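Local coordinates for iron-regulated outer membrane protein (Neisseria meningitidis, PDB 4B7O) that probably takes up iron across the outer membrane as a TonB-dependent transporter, a beta-barrel enclosing a plug domain, at residues Glu535-Thr540 with Phe558-Lys563. Sequence-based numbering, arbitrary orientation.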
loop_
_atom_site.group_PDB
_atom_site.type_symbol
_atom_site.label_atom_id
_atom_site.label_comp_id
_atom_site.label_asym_id
_atom_site.label_seq_id
_atom_site.Cartn_x
_atom_site.Cartn_y
_atom_site.Cartn_z
ATOM N N GLU A 535 14.728 -5.671 11.185
ATOM C CA GLU A 535 14.794 -4.221 11.250
ATOM C C GLU A 535 13.976 -3.785 12.425
ATOM O O GLU A 535 12.815 -4.209 12.568
ATOM C CB GLU A 535 14.149 -3.634 10.011
ATOM C CG GLU A 535 15.096 -3.505 8.848
ATOM C CD GLU A 535 14.386 -3.100 7.557
ATOM O OE1 GLU A 535 13.117 -3.151 7.531
ATOM O OE2 GLU A 535 15.093 -2.696 6.592
ATOM N N ARG A 536 14.531 -2.899 13.230
ATOM C CA ARG A 536 13.827 -2.494 14.485
ATOM C C ARG A 536 13.544 -0.997 14.544
ATOM O O ARG A 536 14.452 -0.166 14.476
ATOM C CB ARG A 536 14.560 -3.001 15.738
ATOM C CG ARG A 536 13.675 -2.989 16.969
ATOM C CD ARG A 536 14.047 -4.080 17.921
ATOM N NE ARG A 536 13.225 -4.072 19.135
ATOM C CZ ARG A 536 13.548 -3.385 20.230
ATOM N NH1 ARG A 536 14.663 -2.628 20.235
ATOM N NH2 ARG A 536 12.753 -3.454 21.305
ATOM N N ALA A 537 12.271 -0.652 14.558
ATOM C CA ALA A 537 11.916 0.758 14.490
ATOM C C ALA A 537 11.579 1.225 15.900
ATOM O O ALA A 537 10.935 0.482 16.681
ATOM C CB ALA A 537 10.699 0.959 13.582
ATOM N N ARG A 538 12.004 2.442 16.212
ATOM C CA ARG A 538 11.444 3.135 17.370
ATOM C C ARG A 538 10.760 4.400 16.880
ATOM O O ARG A 538 11.417 5.244 16.329
ATOM C CB ARG A 538 12.546 3.473 18.382
ATOM C CG ARG A 538 12.011 3.885 19.747
ATOM C CD ARG A 538 13.135 4.316 20.702
ATOM N NE ARG A 538 14.048 5.356 20.191
ATOM C CZ ARG A 538 14.820 6.116 20.984
ATOM N NH1 ARG A 538 14.753 5.978 22.310
ATOM N NH2 ARG A 538 15.660 7.030 20.481
ATOM N N ASN A 539 9.452 4.506 17.066
ATOM C CA ASN A 539 8.705 5.632 16.555
ATOM C C ASN A 539 8.125 6.479 17.686
ATOM O O ASN A 539 7.339 6.019 18.480
ATOM C CB ASN A 539 7.580 5.143 15.599
ATOM C CG ASN A 539 6.908 6.268 14.826
ATOM O OD1 ASN A 539 7.482 6.830 13.924
ATOM N ND2 ASN A 539 5.663 6.590 15.180
ATOM N N THR A 540 8.485 7.753 17.731
ATOM C CA THR A 540 7.835 8.619 18.692
ATOM C C THR A 540 7.140 9.775 18.048
ATOM O O THR A 540 7.676 10.429 17.160
ATOM C CB THR A 540 8.766 8.996 19.857
ATOM O OG1 THR A 540 8.567 10.365 20.240
ATOM C CG2 THR A 540 10.143 8.776 19.515
ATOM N N PHE A 558 6.682 13.576 14.000
ATOM C CA PHE A 558 7.120 12.214 14.282
ATOM C C PHE A 558 8.614 12.103 14.174
ATOM O O PHE A 558 9.231 12.855 13.460
ATOM C CB PHE A 558 6.466 11.199 13.331
ATOM C CG PHE A 558 6.746 11.490 11.902
ATOM C CD1 PHE A 558 7.922 11.022 11.317
ATOM C CD2 PHE A 558 5.874 12.301 11.172
ATOM C CE1 PHE A 558 8.214 11.300 9.988
ATOM C CE2 PHE A 558 6.157 12.601 9.850
ATOM C CZ PHE A 558 7.329 12.103 9.261
ATOM N N TRP A 559 9.192 11.185 14.923
ATOM C CA TRP A 559 10.616 10.929 14.776
ATOM C C TRP A 559 10.802 9.465 14.745
ATOM O O TRP A 559 10.203 8.728 15.565
ATOM C CB TRP A 559 11.342 11.399 15.965
ATOM C CG TRP A 559 11.308 12.873 16.194
ATOM C CD1 TRP A 559 12.262 13.784 15.829
ATOM C CD2 TRP A 559 10.284 13.634 16.912
ATOM N NE1 TRP A 559 11.925 15.024 16.248
ATOM C CE2 TRP A 559 10.752 15.003 16.929
ATOM C CE3 TRP A 559 9.075 13.313 17.532
ATOM C CZ2 TRP A 559 10.041 16.020 17.550
ATOM C CZ3 TRP A 559 8.350 14.328 18.158
ATOM C CH2 TRP A 559 8.817 15.667 18.143
ATOM N N GLN A 560 11.627 8.995 13.825
ATOM C CA GLN A 560 11.755 7.579 13.758
ATOM C C GLN A 560 13.138 7.166 13.498
ATOM O O GLN A 560 13.843 7.774 12.722
ATOM C CB GLN A 560 10.810 7.003 12.746
ATOM C CG GLN A 560 10.376 5.579 13.130
ATOM C CD GLN A 560 10.025 4.861 11.885
ATOM O OE1 GLN A 560 9.120 4.034 11.848
ATOM N NE2 GLN A 560 10.714 5.247 10.794
ATOM N N THR A 561 13.540 6.144 14.226
ATOM C CA THR A 561 14.811 5.487 14.018
ATOM C C THR A 561 14.577 4.015 13.675
ATOM O O THR A 561 13.806 3.298 14.356
ATOM C CB THR A 561 15.666 5.557 15.294
ATOM O OG1 THR A 561 15.667 6.896 15.725
ATOM C CG2 THR A 561 17.152 5.162 15.002
ATOM N N ILE A 562 15.245 3.565 12.630
ATOM C CA ILE A 562 15.204 2.133 12.314
ATOM C C ILE A 562 16.622 1.598 12.341
ATOM O O ILE A 562 17.516 2.048 11.585
ATOM C CB ILE A 562 14.475 1.839 11.008
ATOM C CG1 ILE A 562 13.060 2.378 11.103
ATOM C CG2 ILE A 562 14.266 0.346 10.841
ATOM C CD1 ILE A 562 12.344 2.504 9.760
ATOM N N LYS A 563 16.842 0.688 13.265
ATOM C CA LYS A 563 18.141 0.007 13.374
ATOM C C LYS A 563 18.134 -1.309 12.587
ATOM O O LYS A 563 17.087 -1.977 12.433
ATOM C CB LYS A 563 18.495 -0.296 14.836
ATOM C CG LYS A 563 18.458 0.920 15.742
ATOM C CD LYS A 563 19.756 1.069 16.540
ATOM C CE LYS A 563 19.634 2.170 17.589
ATOM N NZ LYS A 563 18.696 1.745 18.691
#
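R536, R538 and T540 face K563, T561 and W559 as hydrogen-bonded pairs of an antiparallel hairpin, a worked example of how a TonB-dependent barrel is stitched from neighbouring strands. Each pair exchanges two backbone bonds, six in all, from R538 N to T561 O at 2.7 Å to T561 N to R538 O at 3.1 Å. CA-H...O contacts reinforce them, as from I562 CA to R536 O at 3.2 Å.

On the inward side, apolar packing joins A537 CB to I562 CG1 at 3.7 Å. Next along, with N539 CG anti to the backbone N (chi1 -170°), N539 OD1 rests against the CB-CG part of the Q560 chain, 3.3 Å from Q560 CG, while ND2 bonds to E541. T163 and A153, of the plug, and K66 pack on A537 and N539, so this face looks into the barrel onto the plug.

On the opposite face, the indole of W559 brings its CE3 edge to T540 O, in plane and 3.2 Å away. R536 turns off to L484 and N485, and T561 OG1 bonds to K588.

The chemistry implies a division of labour: largely sequence-independent backbone bonds join these two strands of the wall, leaving the A537, N539, Q560 and I562 face to meet the plug and the other to carry charged, hydroxyl and aromatic side chains.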